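Local coordinates for dopamine N-acetyltransferase-like Protein (Tribolium castaneum, PDB 6V3T) that probably transfers acyl groups from coenzyme A thioesters, acetyl-CoA among them, to arylalkylamines such as serotonin, at residues N28-L33 / K194-K199; G74-G79 / D111-Y116; F166-A171 / Y204-T209. One frame throughout, in Å; residues are numbered along the deposited sequence.

Interaction 1. Residues N28-L33 / K194-K199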
loop_
_atom_site.group_PDB
_atom_site.type_symbol
_atom_site.label_atom_id
_atom_site.label_comp_id
_atom_site.label_asym_id
_atom_site.label_seq_id
_atom_site.Cartn_x
_atom_site.Cartn_y
_atom_site.Cartn_z
ATOM N N ASN A 28 -7.742 -5.841 -4.542
ATOM C CA ASN A 28 -8.365 -6.814 -3.608
ATOM C C ASN A 28 -9.757 -7.170 -4.117
ATOM O O ASN A 28 -10.034 -8.359 -4.287
ATOM C CB ASN A 28 -8.465 -6.233 -2.198
ATOM C CG ASN A 28 -9.236 -7.117 -1.251
ATOM O OD1 ASN A 28 -10.368 -7.482 -1.525
ATOM N ND2 ASN A 28 -8.636 -7.457 -0.127
ATOM N N ALA A 29 -10.588 -6.151 -4.336
ATOM C CA ALA A 29 -11.992 -6.272 -4.790
ATOM C C ALA A 29 -12.067 -7.161 -6.031
ATOM O O ALA A 29 -12.913 -8.071 -6.039
ATOM C CB ALA A 29 -12.569 -4.912 -5.076
ATOM N N SER A 30 -11.204 -6.920 -7.023
ATOM C CA SER A 30 -11.306 -7.532 -8.374
ATOM C C SER A 30 -10.968 -9.029 -8.325
ATOM O O SER A 30 -11.264 -9.709 -9.331
ATOM C CB SER A 30 -10.450 -6.816 -9.381
ATOM O OG SER A 30 -9.077 -7.108 -9.194
ATOM N N VAL A 31 -10.352 -9.509 -7.233
ATOM C CA VAL A 31 -10.058 -10.958 -6.990
ATOM C C VAL A 31 -10.811 -11.437 -5.740
ATOM O O VAL A 31 -11.072 -12.649 -5.658
ATOM C CB VAL A 31 -8.545 -11.243 -6.861
ATOM C CG1 VAL A 31 -7.725 -10.544 -7.934
ATOM C CG2 VAL A 31 -8.001 -10.900 -5.483
ATOM N N GLY A 32 -11.098 -10.537 -4.791
ATOM C CA GLY A 32 -11.851 -10.822 -3.554
ATOM C C GLY A 32 -11.089 -11.762 -2.641
ATOM O O GLY A 32 -11.404 -12.956 -2.651
ATOM N N LEU A 33 -10.109 -11.245 -1.895
ATOM C CA LEU A 33 -9.291 -12.020 -0.921
ATOM C C LEU A 33 -9.847 -11.816 0.492
ATOM O O LEU A 33 -10.044 -12.822 1.181
ATOM C CB LEU A 33 -7.833 -11.564 -1.008
ATOM C CG LEU A 33 -6.801 -12.509 -0.390
ATOM C CD1 LEU A 33 -6.521 -13.690 -1.301
ATOM C CD2 LEU A 33 -5.510 -11.779 -0.087
ATOM N N LYS A 194 -10.759 -11.950 -18.146
ATOM C CA LYS A 194 -10.098 -10.881 -17.350
ATOM C C LYS A 194 -9.893 -11.369 -15.906
ATOM O O LYS A 194 -10.870 -11.853 -15.306
ATOM C CB LYS A 194 -10.963 -9.618 -17.422
ATOM C CG LYS A 194 -10.206 -8.309 -17.303
ATOM C CD LYS A 194 -11.032 -7.088 -17.633
ATOM C CE LYS A 194 -10.932 -6.680 -19.085
ATOM N NZ LYS A 194 -11.838 -5.559 -19.419
ATOM N N ILE A 195 -8.671 -11.240 -15.376
ATOM C CA ILE A 195 -8.246 -11.765 -14.037
ATOM C C ILE A 195 -8.491 -10.692 -12.976
ATOM O O ILE A 195 -8.893 -11.038 -11.847
ATOM C CB ILE A 195 -6.765 -12.186 -14.070
ATOM C CG1 ILE A 195 -6.581 -13.470 -14.879
ATOM C CG2 ILE A 195 -6.191 -12.320 -12.665
ATOM C CD1 ILE A 195 -5.181 -13.681 -15.381
ATOM N N TYR A 196 -8.180 -9.444 -13.326
ATOM C CA TYR A 196 -8.492 -8.231 -12.534
ATOM C C TYR A 196 -9.668 -7.525 -13.197
ATOM O O TYR A 196 -9.454 -6.566 -13.974
ATOM C CB TYR A 196 -7.260 -7.337 -12.438
ATOM C CG TYR A 196 -6.005 -8.095 -12.105
ATOM C CD1 TYR A 196 -5.813 -8.646 -10.846
ATOM C CD2 TYR A 196 -5.021 -8.289 -13.059
ATOM C CE1 TYR A 196 -4.661 -9.349 -10.535
ATOM C CE2 TYR A 196 -3.866 -8.994 -12.765
ATOM C CZ TYR A 196 -3.684 -9.521 -11.499
ATOM O OH TYR A 196 -2.547 -10.213 -11.214
ATOM N N ASP A 197 -10.868 -8.036 -12.927
ATOM C CA ASP A 197 -12.143 -7.363 -13.271
ATOM C C ASP A 197 -12.327 -6.230 -12.256
ATOM O O ASP A 197 -13.028 -6.444 -11.244
ATOM C CB ASP A 197 -13.302 -8.365 -13.314
ATOM C CG ASP A 197 -14.476 -7.908 -14.164
ATOM O OD1 ASP A 197 -14.238 -7.546 -15.330
ATOM O OD2 ASP A 197 -15.620 -7.916 -13.649
ATOM N N THR A 198 -11.651 -5.100 -12.483
ATOM C CA THR A 198 -11.701 -3.890 -11.620
ATOM C C THR A 198 -12.891 -3.029 -12.050
ATOM O O THR A 198 -13.095 -2.883 -13.272
ATOM C CB THR A 198 -10.395 -3.089 -11.691
ATOM O OG1 THR A 198 -10.100 -2.869 -13.070
ATOM C CG2 THR A 198 -9.234 -3.780 -11.013
ATOM N N LYS A 199 -13.652 -2.501 -11.087
ATOM C CA LYS A 199 -14.758 -1.547 -11.359
ATOM C C LYS A 199 -14.152 -0.147 -11.481
ATOM O O LYS A 199 -13.290 0.199 -10.652
ATOM C CB LYS A 199 -15.850 -1.648 -10.288
ATOM C CG LYS A 199 -16.842 -2.788 -10.503
ATOM C CD LYS A 199 -17.705 -3.093 -9.293
ATOM C CE LYS A 199 -18.153 -4.539 -9.226
ATOM N NZ LYS A 199 -18.702 -4.869 -7.890
#
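Ser-30, near the end of helix 26-31, reaches directly over the loop 194-199, and its short side chain can be followed atom by atom. CB lies 3.2 Å from Asp-197 O and also rests against the methyl of Thr-198, with CG2 3.7 Å away. One bond further, OG hangs above the backbone of Tyr-196, 3.6 Å from that residue's CA, and stands at the edge of its ring, close to the ring plane. A chi1 of 74° sets OG between the backbone N and the carbonyl carbon, turned back toward its own helix, where it is hydrogen-bonded to Leu-27 O. Serine suits the place because it is small enough for the loop to pass close by, while its hydroxyl is satisfied without help from that loop.

The elements joined here are far apart in sequence. An early helix of this acetyltransferase (GNAT) fold meets the long connection between the strands 177-183 and 204-211, close to the acetyl end of the bound cofactor: the side chain of Val-31 lies about 8 Å from acetyl-CoA. Gly-32 is the first residue to leave helical angles, with a positive phi of 66° that is easy for a residue with no CB. On the loop side, Asp-197 is the centre of an inverse gamma turn, with a weak bond of 3.0 Å from Thr-198 N to Tyr-196 O.

Beside the serine, Val-31 and Tyr-196 run side by side and point the same way, CG1 of the valine lying 4.0 Å from CD1 of the ring. Ile-195 CG2 covers one ring face, 3.8 Å above the plane and over its centre. This apolar setting suits the tyrosine's carbon ring, while its hydroxyl reaches on to a hydrogen bond with Arg-98 O in helix 94-108.

Interaction 2. Residues G74-G79 / D111-Y116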
loop_
_atom_site.group_PDB
_atom_site.type_symbol
_atom_site.label_atom_id
_atom_site.label_comp_id
_atom_site.label_asym_id
_atom_site.label_seq_id
_atom_site.Cartn_x
_atom_site.Cartn_y
_atom_site.Cartn_z
ATOM N N GLY A 74 7.131 1.017 5.251
ATOM C CA GLY A 74 8.187 0.016 5.475
ATOM C C GLY A 74 9.430 0.303 4.649
ATOM O O GLY A 74 9.319 0.993 3.600
ATOM N N ILE A 75 10.572 -0.225 5.098
ATOM C CA ILE A 75 11.883 -0.106 4.397
ATOM C C ILE A 75 11.988 -1.289 3.438
ATOM O O ILE A 75 12.030 -2.427 3.932
ATOM C CB ILE A 75 13.067 -0.069 5.385
ATOM C CG1 ILE A 75 12.784 0.820 6.600
ATOM C CG2 ILE A 75 14.342 0.347 4.663
ATOM C CD1 ILE A 75 13.833 0.740 7.699
ATOM N N ALA A 76 11.985 -1.019 2.132
ATOM C CA ALA A 76 12.271 -2.014 1.078
ATOM C C ALA A 76 13.777 -2.050 0.836
ATOM O O ALA A 76 14.399 -0.974 0.842
ATOM C CB ALA A 76 11.532 -1.677 -0.181
ATOM N N ARG A 77 14.324 -3.250 0.632
ATOM C CA ARG A 77 15.773 -3.503 0.399
ATOM C C ARG A 77 15.949 -4.372 -0.851
ATOM O O ARG A 77 14.991 -5.072 -1.240
ATOM C CB ARG A 77 16.394 -4.148 1.640
ATOM C CG ARG A 77 16.588 -3.172 2.790
ATOM C CD ARG A 77 17.179 -3.812 4.025
ATOM N NE ARG A 77 17.277 -2.831 5.095
ATOM C CZ ARG A 77 16.381 -2.652 6.066
ATOM N NH1 ARG A 77 16.583 -1.712 6.973
ATOM N NH2 ARG A 77 15.293 -3.402 6.142
ATOM N N ARG A 78 17.127 -4.295 -1.472
ATOM C CA ARG A 78 17.505 -5.130 -2.639
ATOM C C ARG A 78 17.272 -6.594 -2.278
ATOM O O ARG A 78 17.588 -6.967 -1.127
ATOM C CB ARG A 78 18.967 -4.894 -3.016
ATOM C CG ARG A 78 19.226 -3.533 -3.643
ATOM C CD ARG A 78 20.704 -3.268 -3.815
ATOM N NE ARG A 78 20.949 -2.605 -5.085
ATOM C CZ ARG A 78 21.490 -1.401 -5.236
ATOM N NH1 ARG A 78 21.668 -0.909 -6.451
ATOM N NH2 ARG A 78 21.874 -0.704 -4.181
ATOM N N GLY A 79 16.684 -7.364 -3.202
ATOM C CA GLY A 79 16.405 -8.804 -3.032
ATOM C C GLY A 79 15.135 -9.089 -2.241
ATOM O O GLY A 79 14.714 -10.243 -2.250
ATOM N N ASP A 111 13.971 -2.118 -11.732
ATOM C CA ASP A 111 14.975 -2.056 -10.643
ATOM C C ASP A 111 15.076 -0.581 -10.245
ATOM O O ASP A 111 15.833 0.156 -10.913
ATOM C CB ASP A 111 16.296 -2.686 -11.107
ATOM C CG ASP A 111 17.279 -3.034 -10.004
ATOM O OD1 ASP A 111 16.971 -2.785 -8.828
ATOM O OD2 ASP A 111 18.353 -3.543 -10.340
ATOM N N LEU A 112 14.274 -0.148 -9.265
ATOM C CA LEU A 112 14.294 1.258 -8.778
ATOM C C LEU A 112 15.597 1.464 -8.009
ATOM O O LEU A 112 16.204 2.549 -8.169
ATOM C CB LEU A 112 13.064 1.562 -7.912
ATOM C CG LEU A 112 11.740 1.756 -8.663
ATOM C CD1 LEU A 112 10.603 2.118 -7.707
ATOM C CD2 LEU A 112 11.865 2.810 -9.757
ATOM N N PHE A 113 16.023 0.446 -7.248
ATOM C CA PHE A 113 17.304 0.436 -6.492
ATOM C C PHE A 113 18.457 0.788 -7.430
ATOM O O PHE A 113 19.327 1.561 -7.014
ATOM C CB PHE A 113 17.560 -0.918 -5.834
ATOM C CG PHE A 113 16.571 -1.261 -4.759
ATOM C CD1 PHE A 113 16.631 -0.643 -3.520
ATOM C CD2 PHE A 113 15.567 -2.182 -4.991
ATOM C CE1 PHE A 113 15.719 -0.953 -2.524
ATOM C CE2 PHE A 113 14.657 -2.495 -3.993
ATOM C CZ PHE A 113 14.732 -1.878 -2.764
ATOM N N THR A 114 18.457 0.238 -8.646
ATOM C CA THR A 114 19.489 0.513 -9.680
ATOM C C THR A 114 19.187 1.867 -10.322
ATOM O O THR A 114 20.123 2.661 -10.468
ATOM C CB THR A 114 19.583 -0.623 -10.708
ATOM O OG1 THR A 114 20.120 -1.770 -10.041
ATOM C CG2 THR A 114 20.445 -0.281 -11.906
ATOM N N LYS A 115 17.926 2.124 -10.666
ATOM C CA LYS A 115 17.513 3.359 -11.379
ATOM C C LYS A 115 18.028 4.592 -10.632
ATOM O O LYS A 115 18.566 5.483 -11.290
ATOM C CB LYS A 115 15.994 3.439 -11.529
ATOM C CG LYS A 115 15.514 4.600 -12.394
ATOM C CD LYS A 115 14.122 4.404 -12.939
ATOM C CE LYS A 115 13.678 5.517 -13.855
ATOM N NZ LYS A 115 12.961 6.562 -13.106
ATOM N N TYR A 116 17.865 4.632 -9.311
ATOM C CA TYR A 116 18.167 5.817 -8.463
ATOM C C TYR A 116 19.405 5.561 -7.596
ATOM O O TYR A 116 19.752 6.437 -6.780
ATOM C CB TYR A 116 16.942 6.177 -7.617
ATOM C CG TYR A 116 15.790 6.682 -8.444
ATOM C CD1 TYR A 116 15.806 7.965 -8.961
ATOM C CD2 TYR A 116 14.706 5.872 -8.746
ATOM C CE1 TYR A 116 14.762 8.446 -9.736
ATOM C CE2 TYR A 116 13.654 6.336 -9.519
ATOM C CZ TYR A 116 13.683 7.628 -10.015
ATOM O OH TYR A 116 12.663 8.103 -10.784
#
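Phe-113 lays one face of its ring beneath the start of Arg-78. The arginine's CG sits 4.1 Å from the ring centroid and 27° off the normal, a CH-pi contact, and its backbone N lies over the same face nearer the rim. The far end of the ring lies against the backbone of residues 76-77: CZ is 3.4 Å from Arg-77 C and 4.1 Å from Ala-76 CB, while Ala-76 O stands at the edge, near the ring plane. Alanine is small enough to let the ring come this close to the backbone.

Arg-78 and Phe-113 slide past each other in opposite directions. Their guanidinium and ring planes are 33° apart, and it is Phe-113 CB, 3.7 Å above the guanidinium plane, that lies over the charged group. A bend at chi3 (140°) carries the tip over the first turn of the helix, and NH2 goes on to a salt bridge with Asp-119. NH1 comes within 3.4 Å of Phe-113 O, but the angle is too poor for a hydrogen bond. A long side chain, apolar along its stem and charged at its tip, thus suits a contact at the surface.

The short helix is started by Asp-111 at its N-cap, whose OD1 accepts weakly from Thr-114 N. Thr-114 OG1 donates to Asp-111 OD2 from above the carboxylate plane. The nearby carboxylate, its OD1 5.5 Å from Arg-78 NE, probably adds a mild attraction for the arginine.

Phe-113 also touches Ile-121 and Val-118. Strands 67-77 and 120-129 are antiparallel neighbours in the central sheet of a GNAT acetyltransferase, and here a largely helical excursion joins them, its last helix folded back by Phe-113 onto the end of the strand where it began.

Interaction 3. Residues F166-A171 / Y204-T209. With ACO (acetyl coenzyme *a), chain G.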
loop_
_atom_site.group_PDB
_atom_site.type_symbol
_atom_site.label_atom_id
_atom_site.label_comp_id
_atom_site.label_asym_id
_atom_site.label_seq_id
_atom_site.Cartn_x
_atom_site.Cartn_y
_atom_site.Cartn_z
ATOM N N PHE A 166 -7.511 7.445 -6.528
ATOM C CA PHE A 166 -7.513 8.481 -5.464
ATOM C C PHE A 166 -6.100 8.595 -4.912
ATOM O O PHE A 166 -5.619 9.703 -4.730
ATOM C CB PHE A 166 -8.497 8.138 -4.352
ATOM C CG PHE A 166 -9.865 7.764 -4.858
ATOM C CD1 PHE A 166 -10.294 8.167 -6.111
ATOM C CD2 PHE A 166 -10.730 7.016 -4.077
ATOM C CE1 PHE A 166 -11.542 7.799 -6.577
ATOM C CE2 PHE A 166 -11.986 6.662 -4.540
ATOM C CZ PHE A 166 -12.388 7.058 -5.790
ATOM N N THR A 167 -5.458 7.453 -4.692
ATOM C CA THR A 167 -4.063 7.377 -4.203
ATOM C C THR A 167 -3.122 7.937 -5.262
ATOM O O THR A 167 -2.064 8.457 -4.882
ATOM C CB THR A 167 -3.644 5.944 -3.875
ATOM O OG1 THR A 167 -4.351 5.570 -2.696
ATOM C CG2 THR A 167 -2.155 5.799 -3.649
ATOM N N GLN A 168 -3.459 7.759 -6.534
ATOM C CA GLN A 168 -2.663 8.325 -7.644
ATOM C C GLN A 168 -2.759 9.848 -7.550
ATOM O O GLN A 168 -1.719 10.524 -7.686
ATOM C CB GLN A 168 -3.143 7.811 -9.002
ATOM C CG GLN A 168 -2.881 6.331 -9.222
ATOM C CD GLN A 168 -3.665 5.768 -10.385
ATOM O OE1 GLN A 168 -3.702 6.339 -11.477
ATOM N NE2 GLN A 168 -4.289 4.622 -10.160
ATOM N N ARG A 169 -3.968 10.358 -7.331
ATOM C CA ARG A 169 -4.231 11.811 -7.243
ATOM C C ARG A 169 -3.402 12.415 -6.126
ATOM O O ARG A 169 -2.771 13.414 -6.364
ATOM C CB ARG A 169 -5.704 12.083 -6.965
ATOM C CG ARG A 169 -6.505 12.350 -8.225
ATOM C CD ARG A 169 -7.935 11.946 -7.972
ATOM N NE ARG A 169 -8.924 12.124 -9.025
ATOM C CZ ARG A 169 -8.719 12.060 -10.340
ATOM N NH1 ARG A 169 -7.523 11.843 -10.863
ATOM N NH2 ARG A 169 -9.749 12.227 -11.143
ATOM N N ALA A 170 -3.466 11.840 -4.941
ATOM C CA ALA A 170 -2.701 12.322 -3.779
ATOM C C ALA A 170 -1.239 12.419 -4.206
ATOM O O ALA A 170 -0.635 13.471 -4.063
ATOM C CB ALA A 170 -2.895 11.380 -2.623
ATOM N N ALA A 171 -0.711 11.335 -4.751
ATOM C CA ALA A 171 0.677 11.249 -5.235
ATOM C C ALA A 171 0.920 12.365 -6.253
ATOM O O ALA A 171 1.906 13.077 -6.099
ATOM C CB ALA A 171 0.929 9.883 -5.813
ATOM N N TYR A 204 -6.313 1.184 -14.021
ATOM C CA TYR A 204 -4.851 0.909 -14.083
ATOM C C TYR A 204 -4.156 1.175 -12.742
ATOM O O TYR A 204 -4.658 1.958 -11.913
ATOM C CB TYR A 204 -4.218 1.720 -15.211
ATOM C CG TYR A 204 -4.573 3.182 -15.209
ATOM C CD1 TYR A 204 -5.808 3.639 -15.598
ATOM C CD2 TYR A 204 -3.666 4.130 -14.820
ATOM C CE1 TYR A 204 -6.138 4.982 -15.585
ATOM C CE2 TYR A 204 -3.967 5.482 -14.825
ATOM C CZ TYR A 204 -5.211 5.917 -15.203
ATOM O OH TYR A 204 -5.504 7.246 -15.189
ATOM N N TYR A 205 -3.009 0.509 -12.569
ATOM C CA TYR A 205 -2.129 0.537 -11.369
ATOM C C TYR A 205 -0.828 1.240 -11.757
ATOM O O TYR A 205 -0.213 0.890 -12.799
ATOM C CB TYR A 205 -1.913 -0.887 -10.845
ATOM C CG TYR A 205 -0.620 -1.192 -10.120
ATOM C CD1 TYR A 205 -0.235 -0.500 -8.980
ATOM C CD2 TYR A 205 0.179 -2.249 -10.521
ATOM C CE1 TYR A 205 0.931 -0.819 -8.292
ATOM C CE2 TYR A 205 1.342 -2.584 -9.847
ATOM C CZ TYR A 205 1.724 -1.866 -8.728
ATOM O OH TYR A 205 2.879 -2.204 -8.078
ATOM N N LYS A 206 -0.458 2.250 -10.972
ATOM C CA LYS A 206 0.791 3.009 -11.159
ATOM C C LYS A 206 1.692 2.745 -9.971
ATOM O O LYS A 206 1.197 2.851 -8.831
ATOM C CB LYS A 206 0.528 4.508 -11.221
ATOM C CG LYS A 206 0.046 5.034 -12.558
ATOM C CD LYS A 206 -0.438 6.448 -12.425
ATOM C CE LYS A 206 -0.624 7.156 -13.740
ATOM N NZ LYS A 206 -0.891 8.588 -13.496
ATOM N N VAL A 207 2.950 2.406 -10.242
ATOM C CA VAL A 207 4.072 2.600 -9.287
ATOM C C VAL A 207 4.521 4.056 -9.437
ATOM O O VAL A 207 4.743 4.494 -10.574
ATOM C CB VAL A 207 5.207 1.586 -9.513
ATOM C CG1 VAL A 207 6.431 1.900 -8.668
ATOM C CG2 VAL A 207 4.732 0.173 -9.224
ATOM N N MET A 208 4.571 4.779 -8.320
ATOM C CA MET A 208 4.823 6.238 -8.277
ATOM C C MET A 208 5.893 6.508 -7.226
ATOM O O MET A 208 6.019 5.728 -6.279
ATOM C CB MET A 208 3.546 7.015 -7.950
ATOM C CG MET A 208 2.401 6.682 -8.892
ATOM S SD MET A 208 0.917 7.695 -8.678
ATOM C CE MET A 208 1.413 9.177 -9.566
ATOM N N THR A 209 6.621 7.597 -7.409
ATOM C CA THR A 209 7.960 7.814 -6.832
ATOM C C THR A 209 8.211 9.313 -6.680
ATOM O O THR A 209 7.822 10.072 -7.590
ATOM C CB THR A 209 8.997 7.138 -7.730
ATOM O OG1 THR A 209 9.252 5.879 -7.110
ATOM C CG2 THR A 209 10.270 7.940 -7.911
HETATM N N1A ACO G . -14.159 10.167 -6.136
HETATM C C2A ACO G . -13.283 10.909 -6.827
HETATM N N3A ACO G . -12.151 11.392 -6.289
HETATM C C4A ACO G . -11.839 11.149 -5.007
HETATM C C5A ACO G . -12.749 10.358 -4.204
HETATM C C6A ACO G . -13.959 9.869 -4.853
HETATM N N6A ACO G . -14.836 9.135 -4.160
HETATM N N7A ACO G . -12.219 10.266 -2.987
HETATM C C8A ACO G . -11.058 10.953 -3.001
HETATM N N9A ACO G . -10.853 11.486 -4.205
HETATM C C1B ACO G . -9.671 12.257 -4.559
HETATM C C2B ACO G . -9.742 13.703 -4.155
HETATM O O2B ACO G . -10.246 14.506 -5.202
HETATM C C3B ACO G . -8.286 13.984 -3.882
HETATM O O3B ACO G . -7.624 14.226 -5.101
HETATM P P3B ACO G . -7.265 15.734 -5.475
HETATM O O7A ACO G . -7.306 15.761 -6.990
HETATM O O8A ACO G . -8.429 16.452 -4.812
HETATM O O9A ACO G . -5.875 15.853 -4.856
HETATM C C4B ACO G . -7.717 12.697 -3.358
HETATM O O4B ACO G . -8.612 11.705 -3.784
HETATM C C5B ACO G . -7.613 12.672 -1.867
HETATM O O5B ACO G . -8.848 12.360 -1.259
HETATM P P1A ACO G . -8.769 12.046 0.294
HETATM O O1A ACO G . -7.595 12.799 0.872
HETATM O O2A ACO G . -10.094 12.146 0.974
HETATM O O3A ACO G . -8.475 10.476 0.214
HETATM P P2A ACO G . -9.380 9.483 1.089
HETATM O O4A ACO G . -9.368 10.023 2.509
HETATM O O5A ACO G . -10.720 9.335 0.414
HETATM O O6A ACO G . -8.541 8.095 0.787
HETATM C CBP ACO G . -8.732 5.671 0.074
HETATM C CCP ACO G . -9.025 6.766 1.111
HETATM C CDP ACO G . -7.454 6.034 -0.665
HETATM C CEP ACO G . -9.933 5.645 -0.849
HETATM C CAP ACO G . -8.600 4.234 0.700
HETATM O OAP ACO G . -9.902 3.778 1.088
HETATM C C9P ACO G . -7.961 3.085 -0.164
HETATM O O9P ACO G . -8.670 2.308 -0.806
HETATM N N8P ACO G . -6.597 2.946 -0.176
HETATM C C7P ACO G . -5.854 1.972 -0.980
HETATM C C6P ACO G . -4.685 2.553 -1.805
HETATM C C5P ACO G . -3.391 1.760 -1.741
HETATM O O5P ACO G . -2.377 2.245 -1.288
HETATM N N4P ACO G . -3.408 0.525 -2.240
HETATM C C3P ACO G . -2.201 -0.312 -2.415
HETATM C C2P ACO G . -2.161 -1.671 -1.684
HETATM S S1P ACO G . -2.401 -3.076 -2.751
HETATM C C ACO G . -3.056 -4.267 -1.739
HETATM O O ACO G . -2.691 -4.372 -0.577
HETATM C CH3 ACO G . -4.088 -5.233 -2.242
#
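The amide of Gln-168 and the ring of Tyr-204 meet with their planes 60° apart, OE1 coming obliquely to within 3.5 Å of CE2, while Lys-206 CE lies at the edge of the same ring, in its plane. On the far side of the helix, Phe-166 carries the adenine of acetyl-CoA over one face, C5A being 3.5 Å above the ring centre, and has the cofactor's methyl carbon CEP at its edge. His-202 packs edge-to-face with Phe-166. With an alanine in place of Phe-166, the adenine would probably lose the surface it lies on and be freer to shift, and His-202 would be left without its aromatic partner.

Helix 165-174 belongs to the GNAT core: it links the parallel strands 157-162 and 177-183, between which strand 204-211 is inserted. The short segments 166-171 and 204-209 run with their axes 9.5 Å apart at 31°. Gln-168 and Ala-171 meet the strand, while Phe-166, Thr-167 and Arg-169 meet the cofactor.

Toward the sheet, Gln-168 extends beyond CG, and this stretch brings its amide to the strand backbone, where NE2 gives a weak bond to Tyr-204 O (3.2 Å, 131°). The other amide atom, OE1, lies 3.4 Å from Lys-206 CD, the two side chains crossing at about a right angle. A glutamine is long enough to reach from the helix to the strand backbone and can offer the strand a donor. Further along the strand, Met-208 bends at its last torsion, and its SD packs 3.6 Å from Ala-171 CB and also against Gln-168 CA; the small alanine lets the thioether come close to the helix. Toward the cofactor, Thr-167 OG1 approaches C6P of the pantetheine arm at 3.2 Å, and Arg-169 passes its CB 3.4 Å from O3B.

In the fold
Interaction 3 is buried, whereas interactions 1 and 2 lie near the surface, each with its centre about 16 Å from that of the chain. Interactions 2 and 3 share the central sheet and touch where Leu-112 and Tyr-116 pack on Thr-209. Interaction 1 approaches interaction 3 to about 6 Å between nearest atoms without touching, and its loop leads into strand 204-211; its Val-31 side chain lies about 8 Å from the acetyl end, while interaction 3 touches the cofactor from adenine to pantetheine. The chemistry follows the place: small side chains against loop backbone in interaction 1, an arginine stem over an aromatic ring in interaction 2, thioether packing and a weak amide bond in interaction 3.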